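Local coordinates for pyruvate kinase (Pseudomonas aeruginosa, PDB 6QXL), which probably catalyses the last step of glycolysis, transferring the phosphoryl group of phosphoenolpyruvate to ADP to give pyruvate and ATP, with magnesium and potassium as cofactors, at residues V191-P196 and K200-A205; L35-G40 and K177-L182; K266-A271 and K276-A281; Y204-L209 and A240-M245. All blocks are in the same frame, centred on the assembly; numbering follows the deposited sequence.

Contact 1 of 4, residues V191-P196 and K200-A205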
loop_
_atom_site.group_PDB
_atom_site.type_symbol
_atom_site.label_atom_id
_atom_site.label_comp_id
_atom_site.label_asym_id
_atom_site.label_seq_id
_atom_site.Cartn_x
_atom_site.Cartn_y
_atom_site.Cartn_z
ATOM N N VAL A 191 24.966 -24.768 18.940
ATOM C CA VAL A 191 24.439 -25.529 20.063
ATOM C C VAL A 191 22.996 -25.098 20.283
ATOM O O VAL A 191 22.709 -23.911 20.380
ATOM C CB VAL A 191 25.250 -25.277 21.333
ATOM C CG1 VAL A 191 24.580 -25.885 22.556
ATOM C CG2 VAL A 191 26.634 -25.871 21.165
ATOM N N ALA A 192 22.099 -26.077 20.383
ATOM C CA ALA A 192 20.674 -25.808 20.555
ATOM C C ALA A 192 20.231 -26.123 21.961
ATOM O O ALA A 192 20.502 -27.211 22.480
ATOM C CB ALA A 192 19.862 -26.609 19.566
ATOM N N VAL A 193 19.544 -25.171 22.585
ATOM C CA VAL A 193 19.009 -25.332 23.928
ATOM C C VAL A 193 17.551 -25.768 23.837
ATOM O O VAL A 193 16.765 -25.140 23.145
ATOM C CB VAL A 193 19.115 -24.014 24.702
ATOM C CG1 VAL A 193 18.521 -24.142 26.093
ATOM C CG2 VAL A 193 20.562 -23.594 24.779
ATOM N N SER A 194 17.203 -26.833 24.567
ATOM C CA SER A 194 15.828 -27.332 24.588
ATOM C C SER A 194 15.055 -26.740 25.746
ATOM O O SER A 194 15.603 -26.445 26.812
ATOM C CB SER A 194 15.812 -28.841 24.688
ATOM O OG SER A 194 16.428 -29.449 23.573
ATOM N N PHE A 195 13.773 -26.511 25.482
ATOM C CA PHE A 195 12.775 -26.065 26.476
ATOM C C PHE A 195 13.120 -24.793 27.208
ATOM O O PHE A 195 12.757 -24.647 28.359
ATOM C CB PHE A 195 12.468 -27.204 27.542
ATOM C CG PHE A 195 11.768 -28.390 27.009
ATOM C CD1 PHE A 195 10.450 -28.423 26.629
ATOM C CD2 PHE A 195 12.542 -29.549 26.688
ATOM C CE1 PHE A 195 9.886 -29.570 26.007
ATOM C CE2 PHE A 195 11.994 -30.688 26.098
ATOM C CZ PHE A 195 10.680 -30.680 25.820
ATOM N N PRO A 196 13.817 -23.829 26.587
ATOM C CA PRO A 196 13.994 -22.574 27.305
ATOM C C PRO A 196 12.686 -21.818 27.413
ATOM O O PRO A 196 11.828 -21.916 26.537
ATOM C CB PRO A 196 14.985 -21.805 26.424
ATOM C CG PRO A 196 14.739 -22.312 25.077
ATOM C CD PRO A 196 14.358 -23.738 25.214
ATOM N N LYS A 200 16.755 -15.573 30.293
ATOM C CA LYS A 200 17.671 -16.042 31.350
ATOM C C LYS A 200 18.237 -17.435 31.038
ATOM O O LYS A 200 19.431 -17.675 31.167
ATOM C CB LYS A 200 17.011 -16.045 32.732
ATOM C CG LYS A 200 16.478 -14.721 33.229
ATOM C CD LYS A 200 15.532 -14.888 34.428
ATOM C CE LYS A 200 14.762 -13.610 34.824
ATOM N NZ LYS A 200 15.635 -12.570 35.446
ATOM N N ASP A 201 17.393 -18.327 30.591
ATOM C CA ASP A 201 17.782 -19.706 30.274
ATOM C C ASP A 201 18.857 -19.727 29.189
ATOM O O ASP A 201 19.819 -20.515 29.264
ATOM C CB ASP A 201 16.595 -20.546 29.867
ATOM C CG ASP A 201 15.510 -20.629 30.955
ATOM O OD1 ASP A 201 15.879 -20.450 32.151
ATOM O OD2 ASP A 201 14.339 -20.902 30.669
ATOM N N MET A 202 18.726 -18.837 28.202
ATOM C CA MET A 202 19.709 -18.751 27.137
ATOM C C MET A 202 21.003 -18.075 27.584
ATOM O O MET A 202 22.082 -18.452 27.124
ATOM C CB MET A 202 19.144 -17.995 25.922
ATOM C CG MET A 202 18.001 -18.680 25.182
ATOM S SD MET A 202 18.282 -20.382 24.700
ATOM C CE MET A 202 19.600 -20.151 23.499
ATOM N N GLU A 203 20.891 -17.068 28.452
ATOM C CA GLU A 203 22.088 -16.401 28.982
ATOM C C GLU A 203 22.916 -17.364 29.835
ATOM O O GLU A 203 24.145 -17.380 29.736
ATOM C CB GLU A 203 21.711 -15.172 29.785
ATOM C CG GLU A 203 21.334 -13.988 28.921
ATOM C CD GLU A 203 20.332 -13.043 29.590
ATOM O OE1 GLU A 203 19.959 -13.217 30.769
ATOM O OE2 GLU A 203 19.879 -12.093 28.913
ATOM N N TYR A 204 22.234 -18.174 30.645
ATOM C CA TYR A 204 22.902 -19.194 31.431
ATOM C C TYR A 204 23.666 -20.169 30.528
ATOM O O TYR A 204 24.834 -20.480 30.761
ATOM C CB TYR A 204 21.890 -19.941 32.311
ATOM C CG TYR A 204 22.489 -20.923 33.307
ATOM C CD1 TYR A 204 23.821 -20.812 33.762
ATOM C CD2 TYR A 204 21.699 -21.927 33.867
ATOM C CE1 TYR A 204 24.339 -21.698 34.680
ATOM C CE2 TYR A 204 22.216 -22.813 34.803
ATOM C CZ TYR A 204 23.544 -22.711 35.179
ATOM O OH TYR A 204 24.069 -23.535 36.126
ATOM N N ALA A 205 23.005 -20.635 29.477
ATOM C CA ALA A 205 23.651 -21.562 28.549
ATOM C C ALA A 205 24.855 -20.919 27.866
ATOM O O ALA A 205 25.872 -21.580 27.654
ATOM C CB ALA A 205 22.664 -22.070 27.538
#
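Val193 and Met202 meet where the fourth strand of the pyruvate kinase TIM barrel, 190-193, turns over into the helix that follows it, 199-211, the first half of a beta-alpha-beta unit. The bump on the strand side is the isopropyl group of Val193, which points at the helix and lodges between the thioether of Met202 and the methyl of Ala205. Its two branches divide the work: CG2 lies 3.8 Å from Ala205 CB and also touches Met202 CE, while CG1 borders the sulfur. Met202 reaches this hollow by folding back at chi2 (-51°) and chi3 (-66°), a hook that slides past the valine in the opposite direction and brings sulfur and CE alongside it. The same sulfur also borders the loop, where the ring of Pro196 fills the next hollow along, with its CB 4.0 Å from Met202 SD. That proline carbon is equally close to Asp201 CB, whereas the carboxylate of Asp201 accepts from the backbone N of Arg197, just ahead of the helix. Leu218 and Ala220 of strand 217-222 and Leu237 of helix 231-239 also pack on Met202. Between the two segments the shortest approach is Met202 SD to Val193 CB, 3.7 Å.

Contact 2 of 4, residues L35-G40 and K177-L182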
loop_
_atom_site.group_PDB
_atom_site.type_symbol
_atom_site.label_atom_id
_atom_site.label_comp_id
_atom_site.label_asym_id
_atom_site.label_seq_id
_atom_site.Cartn_x
_atom_site.Cartn_y
_atom_site.Cartn_z
ATOM N N LEU A 35 23.489 -33.280 15.756
ATOM C CA LEU A 35 23.877 -34.368 16.620
ATOM C C LEU A 35 22.990 -34.251 17.836
ATOM O O LEU A 35 23.135 -33.304 18.626
ATOM C CB LEU A 35 25.351 -34.252 17.011
ATOM C CG LEU A 35 26.332 -33.994 15.869
ATOM C CD1 LEU A 35 27.748 -33.955 16.465
ATOM C CD2 LEU A 35 26.289 -35.053 14.793
ATOM N N ASN A 36 22.058 -35.191 17.980
ATOM C CA ASN A 36 21.090 -35.124 19.061
ATOM C C ASN A 36 21.676 -35.799 20.280
ATOM O O ASN A 36 21.825 -37.008 20.297
ATOM C CB ASN A 36 19.770 -35.768 18.613
ATOM C CG ASN A 36 18.683 -35.679 19.656
ATOM O OD1 ASN A 36 18.820 -34.995 20.674
ATOM N ND2 ASN A 36 17.605 -36.379 19.413
ATOM N N PHE A 37 21.997 -35.022 21.302
ATOM C CA PHE A 37 22.619 -35.589 22.500
ATOM C C PHE A 37 21.671 -36.412 23.346
ATOM O O PHE A 37 22.124 -37.096 24.243
ATOM C CB PHE A 37 23.279 -34.505 23.367
ATOM C CG PHE A 37 24.484 -33.854 22.741
ATOM C CD1 PHE A 37 25.495 -34.611 22.147
ATOM C CD2 PHE A 37 24.618 -32.472 22.752
ATOM C CE1 PHE A 37 26.611 -34.005 21.581
ATOM C CE2 PHE A 37 25.730 -31.849 22.191
ATOM C CZ PHE A 37 26.736 -32.616 21.610
ATOM N N SER A 38 20.374 -36.379 23.078
ATOM C CA SER A 38 19.439 -37.273 23.787
ATOM C C SER A 38 19.806 -38.759 23.610
ATOM O O SER A 38 19.495 -39.552 24.468
ATOM C CB SER A 38 18.011 -37.083 23.267
ATOM O OG SER A 38 17.591 -35.753 23.426
ATOM N N HIS A 39 20.435 -39.122 22.488
ATOM C CA HIS A 39 20.837 -40.491 22.231
ATOM C C HIS A 39 22.295 -40.542 21.819
ATOM O O HIS A 39 22.897 -39.536 21.476
ATOM C CB HIS A 39 19.956 -41.166 21.175
ATOM C CG HIS A 39 18.486 -40.944 21.376
ATOM N ND1 HIS A 39 17.758 -41.570 22.368
ATOM C CD2 HIS A 39 17.624 -40.110 20.744
ATOM C CE1 HIS A 39 16.499 -41.174 22.306
ATOM N NE2 HIS A 39 16.403 -40.251 21.362
ATOM N N GLY A 40 22.872 -41.733 21.889
ATOM C CA GLY A 40 24.252 -41.973 21.513
ATOM C C GLY A 40 25.260 -41.652 22.603
ATOM O O GLY A 40 24.976 -40.933 23.561
ATOM N N LYS A 177 24.962 -29.747 31.049
ATOM C CA LYS A 177 26.229 -29.105 31.402
ATOM C C LYS A 177 27.413 -29.909 30.891
ATOM O O LYS A 177 28.363 -29.342 30.366
ATOM C CB LYS A 177 26.305 -28.885 32.916
ATOM C CG LYS A 177 25.329 -27.781 33.353
ATOM C CD LYS A 177 25.104 -27.765 34.864
ATOM C CE LYS A 177 24.291 -26.547 35.245
ATOM N NZ LYS A 177 24.049 -26.450 36.699
ATOM N N ALA A 178 27.331 -31.231 31.010
ATOM C CA ALA A 178 28.365 -32.110 30.457
ATOM C C ALA A 178 28.413 -32.038 28.945
ATOM O O ALA A 178 29.497 -31.992 28.366
ATOM C CB ALA A 178 28.141 -33.551 30.909
ATOM N N ASP A 179 27.244 -32.018 28.313
ATOM C CA ASP A 179 27.165 -31.948 26.853
ATOM C C ASP A 179 27.635 -30.591 26.319
ATOM O O ASP A 179 28.190 -30.530 25.226
ATOM C CB ASP A 179 25.753 -32.251 26.370
ATOM C CG ASP A 179 25.308 -33.692 26.659
ATOM O OD1 ASP A 179 26.174 -34.600 26.611
ATOM O OD2 ASP A 179 24.074 -33.894 26.884
ATOM N N ILE A 180 27.434 -29.521 27.082
ATOM C CA ILE A 180 27.964 -28.220 26.688
ATOM C C ILE A 180 29.491 -28.294 26.575
ATOM O O ILE A 180 30.080 -27.803 25.608
ATOM C CB ILE A 180 27.519 -27.096 27.644
ATOM C CG1 ILE A 180 26.044 -26.757 27.371
ATOM C CG2 ILE A 180 28.335 -25.846 27.420
ATOM C CD1 ILE A 180 25.388 -25.798 28.352
ATOM N N LYS A 181 30.117 -28.925 27.557
ATOM C CA LYS A 181 31.574 -29.134 27.538
ATOM C C LYS A 181 31.974 -30.006 26.358
ATOM O O LYS A 181 32.944 -29.721 25.667
ATOM C CB LYS A 181 32.073 -29.733 28.844
ATOM C CG LYS A 181 31.962 -28.719 29.986
ATOM C CD LYS A 181 32.226 -29.286 31.362
ATOM C CE LYS A 181 31.793 -28.275 32.411
ATOM N NZ LYS A 181 32.527 -28.341 33.712
ATOM N N LEU A 182 31.209 -31.047 26.118
ATOM C CA LEU A 182 31.471 -31.907 24.974
ATOM C C LEU A 182 31.376 -31.123 23.667
ATOM O O LEU A 182 32.194 -31.310 22.775
ATOM C CB LEU A 182 30.507 -33.092 24.968
ATOM C CG LEU A 182 30.586 -34.000 23.756
ATOM C CD1 LEU A 182 31.992 -34.532 23.535
ATOM C CD2 LEU A 182 29.621 -35.148 23.848
#
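Phe37 leaves the end of barrel strand 32-36 and lays its ring alongside the carboxylate of Asp179 on helix 174-185. With chi1 at -68° its CG stands anti to the carbonyl carbon, which carries the ring out toward the helix. Asp179 has nearly the same first torsion, and the two side chains run past each other in opposite senses, so that ring and carboxylate come to lie stacked with their planes 21° apart. The overlap is at the root of the ring: Asp179 OD2 is 3.7 Å from Phe37 CB, and Asp179 CB is 3.8 Å from Phe37 CD2. Farther out, Leu182, one helical turn on, sets its CD2 3.9 Å from Phe37 CE1. Behind the aromatic, the carbonyl oxygen of Leu35 sits over the ring centre, and His45 of helix 42-58 meets it edge to face.

The backbone beneath is held by Asn36, whose OD1 accepts from both Ser38 N (3.2 Å) and Ser38 OG (3.1 Å), approaching from the same face of the amide; the first bond makes an Asx turn within the type I turn 36-39. No hydrogen bond joins the two segments directly. Lys175 bridges them instead, its NZ pairing with Asp179 OD2 and bonding to Phe37 O, so the carboxylate laid against the ring probably keeps its negative charge.

Contact 3 of 4, residues K266-A271 and K276-A281; sequences KIILHA and KVVITA
Ala271 and Lys276 are joined by the one hydrogen bond between these segments: Lys276 N donates to Ala271 O at 3.0 Å, nearly straight at 162°, though from above the carbonyl plane. It closes the short connection between helix 260-273 and strand 277-281; the axes of 266-271 and 277-281 run almost antiparallel, at 163°, and approach to 8.0 Å. The aliphatic start of Lys276 lies beside the same oxygen, before the chain bends at chi2 and carries the ammonium away to a weak bond with Ser241 O.

Most of the rest is apolar. Val278 projects at the helix, and its CB rests 3.9 Å from Ala271 CB. Its first torsion, 59°, leaves CG1 wedged between backbone N and carbonyl carbon and splays the methyls across Ile268, which it crosses at about a right angle: CG2 touches Ile268 CG1 at 3.9 Å and CG1 touches Ile268 CG2 at 4.0 Å. Ile267 only grazes the valine.

One contact is mixed. Ile268 CD1 reaches Thr280 OG1 at 3.7 Å, but the hydroxyl has its polar partner in Thr310 OG1.

This is the helix-strand packing that wraps a TIM barrel. Ile267 also leans on Leu234 of helix 231-239, Ala271 and Val278 on Val244 of strand 243-247, and Val278 pairs through its backbone with Asp311 and Ala312 at the start of strand 312-315.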
loop_
_atom_site.group_PDB
_atom_site.type_symbol
_atom_site.label_atom_id
_atom_site.label_comp_id
_atom_site.label_asym_id
_atom_site.label_seq_id
_atom_site.Cartn_x
_atom_site.Cartn_y
_atom_site.Cartn_z
ATOM N N LYS A 266 4.793 -16.412 12.955
ATOM C CA LYS A 266 5.232 -15.348 13.827
ATOM C C LYS A 266 6.692 -15.512 14.219
ATOM O O LYS A 266 7.481 -14.567 14.120
ATOM C CB LYS A 266 4.337 -15.260 15.078
ATOM C CG LYS A 266 4.674 -14.077 15.997
ATOM C CD LYS A 266 3.434 -13.252 16.500
ATOM C CE LYS A 266 2.654 -13.819 17.660
ATOM N NZ LYS A 266 1.783 -12.709 18.086
ATOM N N ILE A 267 7.068 -16.726 14.609
ATOM C CA ILE A 267 8.434 -16.976 15.044
ATOM C C ILE A 267 9.422 -16.632 13.919
ATOM O O ILE A 267 10.412 -15.953 14.149
ATOM C CB ILE A 267 8.619 -18.431 15.483
ATOM C CG1 ILE A 267 7.823 -18.733 16.748
ATOM C CG2 ILE A 267 10.091 -18.726 15.727
ATOM C CD1 ILE A 267 7.589 -20.212 16.978
ATOM N N ILE A 268 9.146 -17.099 12.708
ATOM C CA ILE A 268 10.045 -16.850 11.597
ATOM C C ILE A 268 10.190 -15.353 11.372
ATOM O O ILE A 268 11.304 -14.838 11.264
ATOM C CB ILE A 268 9.550 -17.548 10.325
ATOM C CG1 ILE A 268 9.719 -19.047 10.469
ATOM C CG2 ILE A 268 10.295 -17.043 9.104
ATOM C CD1 ILE A 268 8.936 -19.852 9.456
ATOM N N LEU A 269 9.067 -14.650 11.324
ATOM C CA LEU A 269 9.091 -13.220 11.071
ATOM C C LEU A 269 9.817 -12.455 12.184
ATOM O O LEU A 269 10.681 -11.623 11.914
ATOM C CB LEU A 269 7.680 -12.699 10.903
ATOM C CG LEU A 269 7.554 -11.199 10.609
ATOM C CD1 LEU A 269 8.057 -10.858 9.190
ATOM C CD2 LEU A 269 6.118 -10.750 10.818
ATOM N N HIS A 270 9.488 -12.742 13.437
ATOM C CA HIS A 270 10.136 -12.030 14.532
ATOM C C HIS A 270 11.626 -12.334 14.589
ATOM O O HIS A 270 12.431 -11.449 14.865
ATOM C CB HIS A 270 9.453 -12.321 15.863
ATOM C CG HIS A 270 8.135 -11.622 16.023
ATOM N ND1 HIS A 270 7.663 -11.192 17.236
ATOM C CD2 HIS A 270 7.201 -11.261 15.107
ATOM C CE1 HIS A 270 6.479 -10.631 17.073
ATOM N NE2 HIS A 270 6.175 -10.661 15.788
ATOM N N ALA A 271 12.006 -13.567 14.285
ATOM C CA ALA A 271 13.423 -13.910 14.209
ATOM C C ALA A 271 14.133 -13.042 13.185
ATOM O O ALA A 271 15.147 -12.397 13.500
ATOM C CB ALA A 271 13.605 -15.379 13.891
ATOM N N LYS A 276 18.109 -12.619 13.407
ATOM C CA LYS A 276 18.488 -13.972 13.795
ATOM C C LYS A 276 18.144 -14.969 12.712
ATOM O O LYS A 276 17.297 -14.719 11.871
ATOM C CB LYS A 276 17.780 -14.371 15.077
ATOM C CG LYS A 276 17.869 -13.331 16.169
ATOM C CD LYS A 276 19.300 -12.941 16.488
ATOM C CE LYS A 276 19.337 -12.110 17.759
ATOM N NZ LYS A 276 20.752 -11.783 18.045
ATOM N N VAL A 277 18.794 -16.117 12.788
ATOM C CA VAL A 277 18.559 -17.233 11.860
ATOM C C VAL A 277 17.401 -18.062 12.399
ATOM O O VAL A 277 17.220 -18.158 13.614
ATOM C CB VAL A 277 19.825 -18.104 11.765
ATOM C CG1 VAL A 277 19.663 -19.204 10.744
ATOM C CG2 VAL A 277 21.015 -17.257 11.382
ATOM N N VAL A 278 16.620 -18.666 11.516
ATOM C CA VAL A 278 15.501 -19.495 11.964
ATOM C C VAL A 278 15.397 -20.805 11.210
ATOM O O VAL A 278 15.508 -20.830 9.992
ATOM C CB VAL A 278 14.169 -18.701 11.932
ATOM C CG1 VAL A 278 13.847 -18.182 10.543
ATOM C CG2 VAL A 278 13.020 -19.548 12.450
ATOM N N ILE A 279 15.170 -21.876 11.960
ATOM C CA ILE A 279 14.994 -23.233 11.440
ATOM C C ILE A 279 13.553 -23.712 11.687
ATOM O O ILE A 279 13.014 -23.537 12.774
ATOM C CB ILE A 279 15.919 -24.207 12.190
ATOM C CG1 ILE A 279 17.390 -23.790 12.089
ATOM C CG2 ILE A 279 15.754 -25.631 11.676
ATOM C CD1 ILE A 279 18.235 -24.428 13.179
ATOM N N THR A 280 12.943 -24.336 10.687
ATOM C CA THR A 280 11.633 -24.985 10.843
ATOM C C THR A 280 11.850 -26.494 10.924
ATOM O O THR A 280 12.593 -27.047 10.118
ATOM C CB THR A 280 10.707 -24.651 9.665
ATOM O OG1 THR A 280 10.533 -23.236 9.585
ATOM C CG2 THR A 280 9.337 -25.275 9.843
ATOM N N ALA A 281 11.207 -27.156 11.886
ATOM C CA ALA A 281 11.514 -28.567 12.175
ATOM C C ALA A 281 10.311 -29.446 12.478
ATOM O O ALA A 281 9.229 -28.959 12.794
ATOM C CB ALA A 281 12.487 -28.661 13.340
#

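Contact 4 of 4, residues Y204-L209 and A240-M245; sequences YARRLL and ASDAVM
Arg206 and Asp242 link two backbones that stay well apart: helix 199-211, in its 204-209 part, and the 240-242 loop that leads into barrel strand 243-247. The nearest CA pair, Arg206 and Ser241, is 8.9 Å apart, and no backbone-to-backbone bond crosses. The helix keeps its own bonds, Leu208 N to Tyr204 O and Leu209 N to Ala205 O, while the loop straightens into a strand at Ala243.

A single long side chain spans the gap. Arg206 runs with CG anti to the backbone N (chi1 -160°) and stays extended at chi2, then bends at chi3 (-75°), which presents the end of the guanidinium to the loop. NH1 and NH2 both donate to one atom, Asp242 OD2, each at 3.2 Å, making a salt bridge. NH1 meets the syn lone pair of that oxygen, whereas NH2 comes from above the carboxylate plane, consistent with the two flat groups being turned 75° to each other. NH2 has a weak bond to Asp242 OD1 as well, and a second weak one to Ala240 O at 3.3 Å, which lies at the guanidinium edge. Asp242 OD2 is fixed further by the backbone N of Leu218 at the start of strand 217-222, so the oxygen gathers three donors, and the side chain of Arg206 also touches Leu218.

The pair thus ties the outer helix after barrel strand four to the turn entering strand six, across the start of strand five, at the N-terminal end of the sheet of the pyruvate kinase TIM barrel.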
loop_
_atom_site.group_PDB
_atom_site.type_symbol
_atom_site.label_atom_id
_atom_site.label_comp_id
_atom_site.label_asym_id
_atom_site.label_seq_id
_atom_site.Cartn_x
_atom_site.Cartn_y
_atom_site.Cartn_z
ATOM N N TYR A 204 22.234 -18.174 30.645
ATOM C CA TYR A 204 22.902 -19.194 31.431
ATOM C C TYR A 204 23.666 -20.169 30.528
ATOM O O TYR A 204 24.834 -20.480 30.761
ATOM C CB TYR A 204 21.890 -19.941 32.311
ATOM C CG TYR A 204 22.489 -20.923 33.307
ATOM C CD1 TYR A 204 23.821 -20.812 33.762
ATOM C CD2 TYR A 204 21.699 -21.927 33.867
ATOM C CE1 TYR A 204 24.339 -21.698 34.680
ATOM C CE2 TYR A 204 22.216 -22.813 34.803
ATOM C CZ TYR A 204 23.544 -22.711 35.179
ATOM O OH TYR A 204 24.069 -23.535 36.126
ATOM N N ALA A 205 23.005 -20.635 29.477
ATOM C CA ALA A 205 23.651 -21.562 28.549
ATOM C C ALA A 205 24.855 -20.919 27.866
ATOM O O ALA A 205 25.872 -21.580 27.654
ATOM C CB ALA A 205 22.664 -22.070 27.538
ATOM N N ARG A 206 24.746 -19.626 27.560
ATOM C CA ARG A 206 25.845 -18.901 26.929
ATOM C C ARG A 206 27.041 -18.775 27.871
ATOM O O ARG A 206 28.187 -18.934 27.446
ATOM C CB ARG A 206 25.390 -17.514 26.472
ATOM C CG ARG A 206 26.305 -16.901 25.405
ATOM C CD ARG A 206 25.799 -15.551 24.947
ATOM N NE ARG A 206 24.637 -15.613 24.048
ATOM C CZ ARG A 206 24.680 -15.937 22.747
ATOM N NH1 ARG A 206 25.822 -16.285 22.164
ATOM N NH2 ARG A 206 23.581 -15.932 22.017
ATOM N N ARG A 207 26.760 -18.507 29.147
ATOM C CA ARG A 207 27.794 -18.445 30.175
ATOM C C ARG A 207 28.574 -19.749 30.213
ATOM O O ARG A 207 29.792 -19.752 30.040
ATOM C CB ARG A 207 27.138 -18.176 31.530
ATOM C CG ARG A 207 27.988 -17.543 32.594
ATOM C CD ARG A 207 27.185 -16.624 33.537
ATOM N NE ARG A 207 25.858 -17.097 33.975
ATOM C CZ ARG A 207 24.685 -16.466 33.754
ATOM N NH1 ARG A 207 24.601 -15.280 33.138
ATOM N NH2 ARG A 207 23.559 -16.942 34.269
ATOM N N LEU A 208 27.859 -20.861 30.368
ATOM C CA LEU A 208 28.490 -22.176 30.450
ATOM C C LEU A 208 29.295 -22.498 29.202
ATOM O O LEU A 208 30.362 -23.108 29.282
ATOM C CB LEU A 208 27.462 -23.256 30.719
ATOM C CG LEU A 208 26.662 -23.089 32.033
ATOM C CD1 LEU A 208 25.558 -24.129 32.118
ATOM C CD2 LEU A 208 27.608 -23.158 33.242
ATOM N N LEU A 209 28.793 -22.091 28.043
ATOM C CA LEU A 209 29.493 -22.392 26.804
ATOM C C LEU A 209 30.794 -21.592 26.702
ATOM O O LEU A 209 31.828 -22.137 26.293
ATOM C CB LEU A 209 28.599 -22.163 25.593
ATOM C CG LEU A 209 29.263 -22.575 24.260
ATOM C CD1 LEU A 209 29.285 -24.097 24.130
ATOM C CD2 LEU A 209 28.620 -21.933 23.036
ATOM N N ALA A 240 18.042 -12.944 22.923
ATOM C CA ALA A 240 19.093 -13.614 23.673
ATOM C C ALA A 240 19.777 -14.734 22.911
ATOM O O ALA A 240 20.625 -15.400 23.476
ATOM C CB ALA A 240 18.511 -14.166 24.978
ATOM N N SER A 241 19.393 -14.980 21.665
ATOM C CA SER A 241 19.929 -16.102 20.906
ATOM C C SER A 241 20.568 -15.606 19.632
ATOM O O SER A 241 20.497 -14.440 19.305
ATOM C CB SER A 241 18.836 -17.107 20.565
ATOM O OG SER A 241 17.936 -17.282 21.651
ATOM N N ASP A 242 21.227 -16.506 18.936
ATOM C CA ASP A 242 21.730 -16.236 17.611
ATOM C C ASP A 242 20.816 -16.814 16.561
ATOM O O ASP A 242 20.791 -16.340 15.422
ATOM C CB ASP A 242 23.136 -16.813 17.470
ATOM C CG ASP A 242 24.061 -16.328 18.561
ATOM O OD1 ASP A 242 24.212 -15.104 18.722
ATOM O OD2 ASP A 242 24.604 -17.160 19.293
ATOM N N ALA A 243 20.069 -17.857 16.930
ATOM C CA ALA A 243 19.152 -18.519 16.021
ATOM C C ALA A 243 18.029 -19.129 16.822
ATOM O O ALA A 243 18.153 -19.302 18.037
ATOM C CB ALA A 243 19.887 -19.573 15.230
ATOM N N VAL A 244 16.919 -19.409 16.147
ATOM C CA VAL A 244 15.789 -20.067 16.781
ATOM C C VAL A 244 15.301 -21.208 15.928
ATOM O O VAL A 244 15.506 -21.220 14.717
ATOM C CB VAL A 244 14.612 -19.114 17.080
ATOM C CG1 VAL A 244 15.057 -17.963 17.960
ATOM C CG2 VAL A 244 14.004 -18.588 15.808
ATOM N N MET A 245 14.662 -22.173 16.577
ATOM C CA MET A 245 14.098 -23.335 15.909
ATOM C C MET A 245 12.614 -23.417 16.249
ATOM O O MET A 245 12.239 -23.391 17.418
ATOM C CB MET A 245 14.806 -24.603 16.370
ATOM C CG MET A 245 14.293 -25.867 15.714
ATOM S SD MET A 245 14.899 -27.376 16.408
ATOM C CE MET A 245 16.617 -27.357 15.819
#

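Following the chain, contact 2 comes first: residues 35-40, at the end of the second barrel strand, wait through the next 136 residues for helix 174-185 to close the long loop. Contact 1 then closes a tight one, strand 190-193 onto its own helix. Contact 4 picks up that same helix, sharing Tyr204 and Ala205 with contact 1, and reaches the turn entering strand 243-247. Contact 3 follows as another short closure, and its strand 277-281 pairs with 243-247. Contacts 2, 1 and 3 are in series, contact 4 begins where contact 1 ends, and none nests. Tyr204 OH bonds to Lys177 NZ, joining contacts 1 and 4 to the helix of contact 2, so the set ties neighbouring parts of one barrel.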